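Local coordinates for protein thiamin pyrophosphokinase (Saccharomyces cerevisiae, PDB 1IG0) that transfers a pyrophosphate group from ATP to thiamine, making thiamine diphosphate, and is the only enzyme in yeast able to do so, at residues E3-N8 with L268-K273; L85-L90 with Y106-K111; G249-L254 with N288-D293. All blocks are in the same frame, centred on the assembly; numbering follows the deposited sequence.

Contact 1: residues E3-N8 with L268-K273; sequences EECIEN and LKWDVK. With VIB (3-(4-amino-2-methyl-pyrimidin-5-ylmethyl)-5-(2-hydroxy-ethyl)-4-methyl-thiazol-3-ium), chain C.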
loop_
_atom_site.group_PDB
_atom_site.type_symbol
_atom_site.label_atom_id
_atom_site.label_comp_id
_atom_site.label_asym_id
_atom_site.label_seq_id
_atom_site.Cartn_x
_atom_site.Cartn_y
_atom_site.Cartn_z
ATOM N N GLU B 3 -29.034 -6.478 0.429
ATOM C CA GLU B 3 -27.867 -5.622 0.299
ATOM C C GLU B 3 -28.361 -4.243 -0.104
ATOM O O GLU B 3 -29.254 -4.120 -0.944
ATOM C CB GLU B 3 -26.933 -6.164 -0.781
ATOM C CG GLU B 3 -25.660 -5.356 -0.968
ATOM C CD GLU B 3 -24.876 -5.798 -2.184
ATOM O OE1 GLU B 3 -24.777 -7.024 -2.397
ATOM O OE2 GLU B 3 -24.357 -4.928 -2.917
ATOM N N GLU B 4 -27.796 -3.203 0.496
ATOM C CA GLU B 4 -28.206 -1.851 0.153
ATOM C C GLU B 4 -27.063 -0.851 0.229
ATOM O O GLU B 4 -26.106 -1.024 0.985
ATOM C CB GLU B 4 -29.349 -1.381 1.059
ATOM C CG GLU B 4 -29.977 -0.066 0.602
ATOM C CD GLU B 4 -31.084 0.422 1.519
ATOM O OE1 GLU B 4 -31.743 1.424 1.168
ATOM O OE2 GLU B 4 -31.293 -0.188 2.589
ATOM N N CYS B 5 -27.181 0.193 -0.578
ATOM C CA CYS B 5 -26.199 1.263 -0.633
ATOM C C CYS B 5 -26.968 2.526 -0.970
ATOM O O CYS B 5 -27.662 2.584 -1.985
ATOM C CB CYS B 5 -25.153 0.991 -1.718
ATOM S SG CYS B 5 -23.967 2.346 -1.943
ATOM N N ILE B 6 -26.858 3.532 -0.113
ATOM C CA ILE B 6 -27.563 4.783 -0.345
ATOM C C ILE B 6 -26.593 5.949 -0.371
ATOM O O ILE B 6 -25.573 5.935 0.318
ATOM C CB ILE B 6 -28.616 5.050 0.750
ATOM C CG1 ILE B 6 -27.927 5.263 2.099
ATOM C CG2 ILE B 6 -29.588 3.882 0.827
ATOM C CD1 ILE B 6 -28.867 5.703 3.202
ATOM N N GLU B 7 -26.913 6.956 -1.175
ATOM C CA GLU B 7 -26.074 8.138 -1.278
ATOM C C GLU B 7 -26.714 9.235 -0.441
ATOM O O GLU B 7 -27.794 9.728 -0.764
ATOM C CB GLU B 7 -25.957 8.584 -2.735
ATOM C CG GLU B 7 -24.916 9.664 -2.955
ATOM C CD GLU B 7 -24.740 10.012 -4.416
ATOM O OE1 GLU B 7 -24.533 9.085 -5.227
ATOM O OE2 GLU B 7 -24.801 11.213 -4.752
ATOM N N ASN B 8 -26.044 9.598 0.644
ATOM C CA ASN B 8 -26.535 10.625 1.553
ATOM C C ASN B 8 -26.208 12.030 1.101
ATOM O O ASN B 8 -25.335 12.240 0.258
ATOM C CB ASN B 8 -25.909 10.461 2.943
ATOM C CG ASN B 8 -26.529 9.349 3.742
ATOM O OD1 ASN B 8 -27.740 9.326 3.953
ATOM N ND2 ASN B 8 -25.702 8.420 4.211
ATOM N N LEU B 268 -21.699 7.951 6.380
ATOM C CA LEU B 268 -20.778 7.973 5.248
ATOM C C LEU B 268 -21.568 8.456 4.034
ATOM O O LEU B 268 -22.751 8.139 3.900
ATOM C CB LEU B 268 -20.217 6.573 4.976
ATOM C CG LEU B 268 -19.271 5.942 6.004
ATOM C CD1 LEU B 268 -18.956 4.509 5.591
ATOM C CD2 LEU B 268 -17.991 6.762 6.104
ATOM N N LYS B 269 -20.922 9.227 3.162
ATOM C CA LYS B 269 -21.582 9.741 1.964
ATOM C C LYS B 269 -22.344 8.606 1.297
ATOM O O LYS B 269 -23.444 8.796 0.781
ATOM C CB LYS B 269 -20.549 10.322 0.996
ATOM C CG LYS B 269 -21.139 10.849 -0.304
ATOM C CD LYS B 269 -22.115 11.995 -0.088
ATOM C CE LYS B 269 -22.645 12.504 -1.423
ATOM N NZ LYS B 269 -23.639 13.599 -1.254
ATOM N N TRP B 270 -21.742 7.422 1.320
ATOM C CA TRP B 270 -22.351 6.226 0.761
ATOM C C TRP B 270 -22.437 5.192 1.880
ATOM O O TRP B 270 -21.454 4.518 2.191
ATOM C CB TRP B 270 -21.506 5.691 -0.397
ATOM C CG TRP B 270 -21.606 6.530 -1.636
ATOM C CD1 TRP B 270 -22.566 6.456 -2.606
ATOM C CD2 TRP B 270 -20.725 7.591 -2.024
ATOM N NE1 TRP B 270 -22.339 7.408 -3.573
ATOM C CE2 TRP B 270 -21.217 8.122 -3.238
ATOM C CE3 TRP B 270 -19.572 8.154 -1.457
ATOM C CZ2 TRP B 270 -20.588 9.182 -3.903
ATOM C CZ3 TRP B 270 -18.946 9.212 -2.120
ATOM C CH2 TRP B 270 -19.461 9.715 -3.327
ATOM N N ASP B 271 -23.610 5.098 2.503
ATOM C CA ASP B 271 -23.828 4.143 3.585
ATOM C C ASP B 271 -24.296 2.812 3.018
ATOM O O ASP B 271 -25.045 2.774 2.042
ATOM C CB ASP B 271 -24.873 4.660 4.577
ATOM C CG ASP B 271 -24.285 5.599 5.613
ATOM O OD1 ASP B 271 -23.127 5.380 6.026
ATOM O OD2 ASP B 271 -24.987 6.543 6.030
ATOM N N VAL B 272 -23.858 1.722 3.639
ATOM C CA VAL B 272 -24.227 0.391 3.180
ATOM C C VAL B 272 -24.809 -0.478 4.290
ATOM O O VAL B 272 -24.679 -0.166 5.472
ATOM C CB VAL B 272 -23.009 -0.336 2.568
ATOM C CG1 VAL B 272 -22.507 0.427 1.357
ATOM C CG2 VAL B 272 -21.904 -0.461 3.598
ATOM N N LYS B 273 -25.464 -1.565 3.889
ATOM C CA LYS B 273 -26.074 -2.519 4.817
ATOM C C LYS B 273 -25.993 -3.906 4.185
ATOM O O LYS B 273 -26.215 -4.045 2.984
ATOM C CB LYS B 273 -27.542 -2.160 5.073
ATOM C CG LYS B 273 -27.749 -0.781 5.674
ATOM C CD LYS B 273 -29.219 -0.471 5.940
ATOM C CE LYS B 273 -29.788 -1.325 7.064
ATOM N NZ LYS B 273 -30.904 -0.626 7.766
HETATM C CM2 VIB C . -20.116 1.795 -1.112
HETATM N N4A VIB C . -20.052 5.074 -4.826
HETATM C CM4 VIB C . -16.521 8.738 -5.165
HETATM O O1 VIB C . -12.886 6.619 -7.319
HETATM C C7 VIB C . -13.363 7.969 -7.349
HETATM C C6 VIB C . -14.882 7.976 -7.659
HETATM C C2 VIB C . -16.571 5.155 -5.558
HETATM S S1 VIB C . -15.560 5.208 -7.035
HETATM C C5 VIB C . -15.600 6.988 -6.745
HETATM C C4 VIB C . -16.323 7.305 -5.637
HETATM N N3 VIB C . -16.825 6.278 -5.044
HETATM C C7A VIB C . -17.656 6.362 -3.810
HETATM C C4A VIB C . -19.467 4.580 -3.642
HETATM N N3A VIB C . -20.058 3.478 -2.987
HETATM C C2A VIB C . -19.489 2.970 -1.808
HETATM N N1A VIB C . -18.330 3.570 -1.282
HETATM C C6A VIB C . -17.738 4.670 -1.933
HETATM C C5A VIB C . -18.303 5.184 -3.115
#

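Contact 2: residues L85-L90 with Y106-K111; sequences LRIKYL and YKYYRK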
loop_
_atom_site.group_PDB
_atom_site.type_symbol
_atom_site.label_atom_id
_atom_site.label_comp_id
_atom_site.label_asym_id
_atom_site.label_seq_id
_atom_site.Cartn_x
_atom_site.Cartn_y
_atom_site.Cartn_z
ATOM N N LEU B 85 18.277 21.277 17.528
ATOM C CA LEU B 85 17.063 20.482 17.414
ATOM C C LEU B 85 17.388 18.996 17.316
ATOM O O LEU B 85 16.726 18.167 17.938
ATOM C CB LEU B 85 16.250 20.922 16.192
ATOM C CG LEU B 85 15.623 22.316 16.280
ATOM C CD1 LEU B 85 14.835 22.605 15.011
ATOM C CD2 LEU B 85 14.715 22.394 17.503
ATOM N N ARG B 86 18.412 18.662 16.536
ATOM C CA ARG B 86 18.813 17.270 16.379
ATOM C C ARG B 86 19.098 16.653 17.744
ATOM O O ARG B 86 18.677 15.533 18.026
ATOM C CB ARG B 86 20.057 17.165 15.497
ATOM C CG ARG B 86 20.663 15.772 15.466
ATOM C CD ARG B 86 21.955 15.752 14.675
ATOM N NE ARG B 86 21.730 15.677 13.238
ATOM C CZ ARG B 86 22.673 15.894 12.328
ATOM N NH1 ARG B 86 23.906 16.206 12.708
ATOM N NH2 ARG B 86 22.390 15.780 11.038
ATOM N N ILE B 87 19.817 17.390 18.585
ATOM C CA ILE B 87 20.146 16.922 19.925
ATOM C C ILE B 87 18.885 16.883 20.782
ATOM O O ILE B 87 18.766 16.070 21.698
ATOM C CB ILE B 87 21.197 17.845 20.595
ATOM C CG1 ILE B 87 22.592 17.509 20.065
ATOM C CG2 ILE B 87 21.157 17.692 22.110
ATOM C CD1 ILE B 87 23.053 16.103 20.410
ATOM N N LYS B 88 17.946 17.767 20.470
ATOM C CA LYS B 88 16.690 17.837 21.203
ATOM C C LYS B 88 15.792 16.651 20.869
ATOM O O LYS B 88 14.973 16.235 21.689
ATOM C CB LYS B 88 15.959 19.141 20.873
ATOM C CG LYS B 88 14.558 19.239 21.461
ATOM C CD LYS B 88 13.894 20.560 21.100
ATOM C CE LYS B 88 12.448 20.603 21.574
ATOM N NZ LYS B 88 12.333 20.428 23.049
ATOM N N TYR B 89 15.951 16.105 19.669
ATOM C CA TYR B 89 15.124 14.982 19.250
ATOM C C TYR B 89 15.861 13.658 19.096
ATOM O O TYR B 89 15.852 13.042 18.028
ATOM C CB TYR B 89 14.391 15.342 17.956
ATOM C CG TYR B 89 13.468 16.524 18.135
ATOM C CD1 TYR B 89 13.879 17.816 17.814
ATOM C CD2 TYR B 89 12.203 16.358 18.694
ATOM C CE1 TYR B 89 13.053 18.915 18.049
ATOM C CE2 TYR B 89 11.372 17.443 18.936
ATOM C CZ TYR B 89 11.801 18.719 18.613
ATOM O OH TYR B 89 10.983 19.795 18.863
ATOM N N LEU B 90 16.495 13.224 20.180
ATOM C CA LEU B 90 17.223 11.963 20.197
ATOM C C LEU B 90 16.233 10.843 20.496
ATOM O O LEU B 90 15.385 10.977 21.377
ATOM C CB LEU B 90 18.293 11.979 21.293
ATOM C CG LEU B 90 19.437 12.991 21.197
ATOM C CD1 LEU B 90 20.238 12.977 22.488
ATOM C CD2 LEU B 90 20.328 12.654 20.012
ATOM N N TYR B 106 25.678 6.039 13.485
ATOM C CA TYR B 106 25.849 5.162 14.640
ATOM C C TYR B 106 26.664 5.856 15.726
ATOM O O TYR B 106 26.264 5.891 16.891
ATOM C CB TYR B 106 26.553 3.867 14.229
ATOM C CG TYR B 106 26.928 2.984 15.401
ATOM C CD1 TYR B 106 25.950 2.358 16.173
ATOM C CD2 TYR B 106 28.264 2.795 15.754
ATOM C CE1 TYR B 106 26.293 1.565 17.268
ATOM C CE2 TYR B 106 28.618 2.005 16.848
ATOM C CZ TYR B 106 27.627 1.393 17.600
ATOM O OH TYR B 106 27.973 0.618 18.683
ATOM N N LYS B 107 27.809 6.408 15.338
ATOM C CA LYS B 107 28.677 7.096 16.285
ATOM C C LYS B 107 27.983 8.265 16.974
ATOM O O LYS B 107 28.140 8.463 18.178
ATOM C CB LYS B 107 29.944 7.609 15.590
ATOM C CG LYS B 107 30.960 6.536 15.220
ATOM C CD LYS B 107 32.348 7.153 15.070
ATOM C CE LYS B 107 33.426 6.108 14.807
ATOM N NZ LYS B 107 33.371 5.567 13.421
ATOM N N TYR B 108 27.219 9.038 16.208
ATOM C CA TYR B 108 26.513 10.195 16.749
ATOM C C TYR B 108 25.518 9.835 17.849
ATOM O O TYR B 108 25.517 10.446 18.918
ATOM C CB TYR B 108 25.769 10.934 15.635
ATOM C CG TYR B 108 24.956 12.105 16.140
ATOM C CD1 TYR B 108 25.572 13.296 16.520
ATOM C CD2 TYR B 108 23.571 12.011 16.271
ATOM C CE1 TYR B 108 24.831 14.366 17.019
ATOM C CE2 TYR B 108 22.819 13.072 16.770
ATOM C CZ TYR B 108 23.455 14.247 17.141
ATOM O OH TYR B 108 22.714 15.298 17.632
ATOM N N TYR B 109 24.668 8.851 17.585
ATOM C CA TYR B 109 23.666 8.444 18.561
ATOM C C TYR B 109 24.245 7.661 19.725
ATOM O O TYR B 109 23.731 7.732 20.843
ATOM C CB TYR B 109 22.555 7.648 17.874
ATOM C CG TYR B 109 21.626 8.531 17.073
ATOM C CD1 TYR B 109 21.291 8.222 15.756
ATOM C CD2 TYR B 109 21.100 9.696 17.631
ATOM C CE1 TYR B 109 20.456 9.055 15.012
ATOM C CE2 TYR B 109 20.265 10.531 16.901
ATOM C CZ TYR B 109 19.948 10.208 15.592
ATOM O OH TYR B 109 19.136 11.044 14.863
ATOM N N ARG B 110 25.316 6.916 19.478
ATOM C CA ARG B 110 25.929 6.161 20.557
ATOM C C ARG B 110 26.563 7.149 21.524
ATOM O O ARG B 110 26.425 7.020 22.741
ATOM C CB ARG B 110 27.006 5.210 20.038
ATOM C CG ARG B 110 27.338 4.136 21.055
ATOM C CD ARG B 110 28.580 3.336 20.718
ATOM N NE ARG B 110 28.645 2.118 21.525
ATOM C CZ ARG B 110 28.484 2.084 22.846
ATOM N NH1 ARG B 110 28.249 3.201 23.522
ATOM N NH2 ARG B 110 28.544 0.929 23.494
ATOM N N LYS B 111 27.258 8.138 20.971
ATOM C CA LYS B 111 27.918 9.155 21.780
ATOM C C LYS B 111 26.883 9.888 22.628
ATOM O O LYS B 111 27.149 10.242 23.776
ATOM C CB LYS B 111 28.648 10.161 20.885
ATOM C CG LYS B 111 30.009 10.588 21.418
ATOM C CD LYS B 111 30.363 12.012 21.001
ATOM C CE LYS B 111 30.365 12.200 19.489
ATOM N NZ LYS B 111 31.449 11.434 18.817
HETATM O O HOH W 1 18.213 13.172 16.576
#

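Contact 3: residues G249-L254 with N288-D293; sequences GNCGLL and NRFVGD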
loop_
_atom_site.group_PDB
_atom_site.type_symbol
_atom_site.label_atom_id
_atom_site.label_comp_id
_atom_site.label_asym_id
_atom_site.label_seq_id
_atom_site.Cartn_x
_atom_site.Cartn_y
_atom_site.Cartn_z
ATOM N N GLY B 249 -10.270 14.544 4.808
ATOM C CA GLY B 249 -10.737 14.421 3.441
ATOM C C GLY B 249 -11.629 13.202 3.304
ATOM O O GLY B 249 -12.603 13.048 4.042
ATOM N N ASN B 250 -11.297 12.328 2.363
ATOM C CA ASN B 250 -12.076 11.117 2.146
ATOM C C ASN B 250 -11.620 10.002 3.083
ATOM O O ASN B 250 -10.730 10.197 3.911
ATOM C CB ASN B 250 -11.935 10.656 0.696
ATOM C CG ASN B 250 -12.423 11.694 -0.292
ATOM O OD1 ASN B 250 -13.562 12.153 -0.215
ATOM N ND2 ASN B 250 -11.566 12.068 -1.233
ATOM N N CYS B 251 -12.235 8.833 2.945
ATOM C CA CYS B 251 -11.890 7.683 3.770
ATOM C C CYS B 251 -12.232 6.413 3.016
ATOM O O CYS B 251 -12.964 6.450 2.025
ATOM C CB CYS B 251 -12.656 7.715 5.096
ATOM S SG CYS B 251 -14.451 7.508 4.967
ATOM N N GLY B 252 -11.705 5.289 3.485
ATOM C CA GLY B 252 -11.976 4.029 2.826
ATOM C C GLY B 252 -12.043 2.862 3.786
ATOM O O GLY B 252 -11.313 2.815 4.777
ATOM N N LEU B 253 -12.939 1.924 3.499
ATOM C CA LEU B 253 -13.099 0.728 4.316
ATOM C C LEU B 253 -12.338 -0.358 3.565
ATOM O O LEU B 253 -12.780 -0.822 2.517
ATOM C CB LEU B 253 -14.582 0.369 4.451
ATOM C CG LEU B 253 -15.407 1.255 5.398
ATOM C CD1 LEU B 253 -15.366 2.710 4.949
ATOM C CD2 LEU B 253 -16.840 0.750 5.440
ATOM N N LEU B 254 -11.199 -0.766 4.116
ATOM C CA LEU B 254 -10.333 -1.732 3.452
ATOM C C LEU B 254 -10.210 -3.108 4.096
ATOM O O LEU B 254 -9.575 -3.256 5.141
ATOM C CB LEU B 254 -8.942 -1.112 3.325
ATOM C CG LEU B 254 -8.974 0.394 3.029
ATOM C CD1 LEU B 254 -7.579 0.985 3.166
ATOM C CD2 LEU B 254 -9.536 0.636 1.631
ATOM N N ASN B 288 -14.775 7.218 -0.169
ATOM C CA ASN B 288 -15.997 7.514 0.564
ATOM C C ASN B 288 -15.630 8.748 1.384
ATOM O O ASN B 288 -14.517 9.263 1.262
ATOM C CB ASN B 288 -16.368 6.359 1.496
ATOM C CG ASN B 288 -17.868 6.266 1.748
ATOM O OD1 ASN B 288 -18.558 7.280 1.872
ATOM N ND2 ASN B 288 -18.373 5.042 1.839
ATOM N N ARG B 289 -16.547 9.229 2.211
ATOM C CA ARG B 289 -16.260 10.397 3.033
ATOM C C ARG B 289 -17.290 10.515 4.148
ATOM O O ARG B 289 -18.414 10.034 4.019
ATOM C CB ARG B 289 -16.275 11.671 2.176
ATOM C CG ARG B 289 -17.669 12.190 1.862
ATOM C CD ARG B 289 -17.641 13.366 0.906
ATOM N NE ARG B 289 -17.294 12.950 -0.447
ATOM C CZ ARG B 289 -18.002 13.261 -1.526
ATOM N NH1 ARG B 289 -19.103 13.993 -1.415
ATOM N NH2 ARG B 289 -17.603 12.842 -2.719
ATOM N N PHE B 290 -16.898 11.148 5.247
ATOM C CA PHE B 290 -17.795 11.338 6.380
ATOM C C PHE B 290 -18.839 12.407 6.058
ATOM O O PHE B 290 -18.518 13.443 5.475
ATOM C CB PHE B 290 -17.006 11.791 7.614
ATOM C CG PHE B 290 -15.991 10.796 8.102
ATOM C CD1 PHE B 290 -14.745 11.230 8.545
ATOM C CD2 PHE B 290 -16.284 9.435 8.155
ATOM C CE1 PHE B 290 -13.805 10.329 9.033
ATOM C CE2 PHE B 290 -15.348 8.523 8.644
ATOM C CZ PHE B 290 -14.107 8.972 9.084
ATOM N N VAL B 291 -20.089 12.154 6.433
ATOM C CA VAL B 291 -21.156 13.125 6.219
ATOM C C VAL B 291 -21.862 13.369 7.544
ATOM O O VAL B 291 -22.644 14.309 7.682
ATOM C CB VAL B 291 -22.183 12.650 5.166
ATOM C CG1 VAL B 291 -21.513 12.558 3.809
ATOM C CG2 VAL B 291 -22.783 11.311 5.572
ATOM N N GLY B 292 -21.584 12.509 8.519
ATOM C CA GLY B 292 -22.179 12.675 9.830
ATOM C C GLY B 292 -21.611 13.943 10.436
ATOM O O GLY B 292 -20.400 14.162 10.396
ATOM N N ASP B 293 -22.480 14.787 10.982
ATOM C CA ASP B 293 -22.058 16.045 11.592
ATOM C C ASP B 293 -20.857 15.905 12.518
ATOM O O ASP B 293 -19.867 16.626 12.378
ATOM C CB ASP B 293 -23.211 16.659 12.392
ATOM C CG ASP B 293 -24.099 17.551 11.556
ATOM O OD1 ASP B 293 -25.150 17.982 12.077
ATOM O OD2 ASP B 293 -23.748 17.833 10.390
HETATM O O HOH W 2 -13.970 11.082 5.430
HETATM O O HOH W 3 -15.433 11.157 -1.710
#

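Contact 1: residues E3-N8 with L268-K273
The indole of Trp-270 runs side by side with the carboxylate arm of Glu-7, and Trp-270 NE1 gives a hydrogen bond of 3.2 Å to Glu-7 OE1. NE1 meets OE1 from above the carboxylate plane, which is turned 65° from the ring; the same oxygen also bonds to Tyr-123 OH of the second subunit. One face of the indole carries the CG methylene of Lys-269, while thiamine lies over the opposite face, its bridging carbon C7A 3.5 Å from Trp-270 CE3. A broad flat ring suits this place, since an alanine here would probably deprive the pyrimidine of its platform and Glu-7 of its indole N-H donor. Two small side chains meet the pyrimidine methyl from one side: Val-272 CG1 lies 3.7 Å and Cys-5 SG 4.0 Å from thiamine CM2. At the other end of the strand pair, Asn-8 ties down the turn into the second strand. Its ND2 donates to Leu-268 O at 3.0 Å, within its own amide plane, and more weakly to OD2 of Asp-271, whose OD1 is held by Thr-265 OG1. Lys-269, bent at its second torsion (62°), swings NZ back to Asn-8 O at 2.6 Å and also pairs with Glu-10. Backbone bonds pair Glu-4 with Lys-273 and, one of them weak, Ile-6 with Asp-271, making a two-stranded antiparallel sheet that walls a thiamine site shared between subunits.

Contact 2: residues L85-L90 with Y106-K111
Apolar contacts dominate where Arg-86, Ile-87 and Leu-90 meet the rings of Tyr-108 and Tyr-109. Leu-90 CD2 sits at the edge of the Tyr-109 ring, 3.8 Å from Tyr-109 CE2, and also touches Tyr-108. The phenol end of Tyr-108 is wedged against the helix that ends at Lys-88: Ile-87 CD1 lies 3.8 Å from Tyr-108 CZ, and makes an unusually short carbon-oxygen contact of 2.9 Å with Tyr-108 OH. With Arg-86 CG anti to the backbone N (chi1 171°), the arginine's methylenes pass across this end of the phenol, CD 3.3 Å from Tyr-108 CZ. Charge contributes little directly: Arg-86 CZ is 5.3 Å from the Tyr-108 ring centroid, at most a weak cation-pi attraction, and the guanidinium is engaged in a salt bridge with Glu-83, to which Tyr-108 OH also bonds weakly. The polar link runs through water. One molecule donates to Arg-86 O and Tyr-89 O, both at 2.8 Å, and accepts a hydrogen bond from Tyr-109 OH, 2.9 Å away. Tyrosine thus suits both positions, its ring supplying apolar surface and its hydroxyl a polar end. The chemistry implies a mixed joint: carbon surfaces join one helix end and the residues after it to the other helix, while water serves the carbonyls.

Contact 3: residues G249-L254 with N288-D293
The Phe-290 ring has Cys-251 SG lying obliquely to it, in a sulfur-aromatic contact 4.4 Å from its centroid, while a water lies over the rim of one face. That water donates to Gly-249 O and accepts from Phe-290 N, linking the strand to the departing chain. The Arg-289 guanidinium meets a second water at its edge and in its plane; Asn-250 OD1 also lies near this plane. These groups mark the outer edge of a large mixed sheet, where 288-289 forms a short, weakly bonded antiparallel strand beside 248-254. Its hydrogen-bonded pair is Cys-251 with Asn-288: Cys-251 N donates to Asn-288 O from well above the carbonyl plane, and Asn-288 N to Cys-251 O, each at 2.9 Å. Cysteine suits its place because a compact sulfur, set between the backbone N and the carbonyl carbon (chi1 66°), lies 3.9 Å from both Arg-289 N and Phe-290 CE2. Asn-288 spends both ends of its amide: ND2 bonds to Ser-285 OG and Trp-270 O, while OD1 takes Arg-289 N at 2.8 Å, in its carbonyl plane. This is likely to fix the amide of a pocket residue whose side chain is about 3 Å from thiamine at its nearest atoms. Arg-289, bent at its third torsion, lies alongside Asn-250, its charge paired with Glu-10, and one water joins the two, donating to Asn-250 OD1 at 2.6 Å and accepting from Arg-289 NE.

How the contacts relate
Contacts 1 and 3 belong to one neighbourhood, their centres 11 Å apart: the 268-273 segment leans on 288-293, with Lys-269 N bonded to Arg-289 O, so the small sheet at the thiamine pocket is tied to the edge of the large one. Both also meet the second subunit. Contact 2 stands on the other side of the chain's centre, about 51 Å between centres from contact 1, in the catalytic domain and touched by no other chain. None of the three is wholly buried, and contact 1 mixes exposed strand residues with a buried ligand face. The strand contacts combine backbone bonds with polar side chains and, in contact 3, waters, whereas the helical one joins its segments through side chains and water.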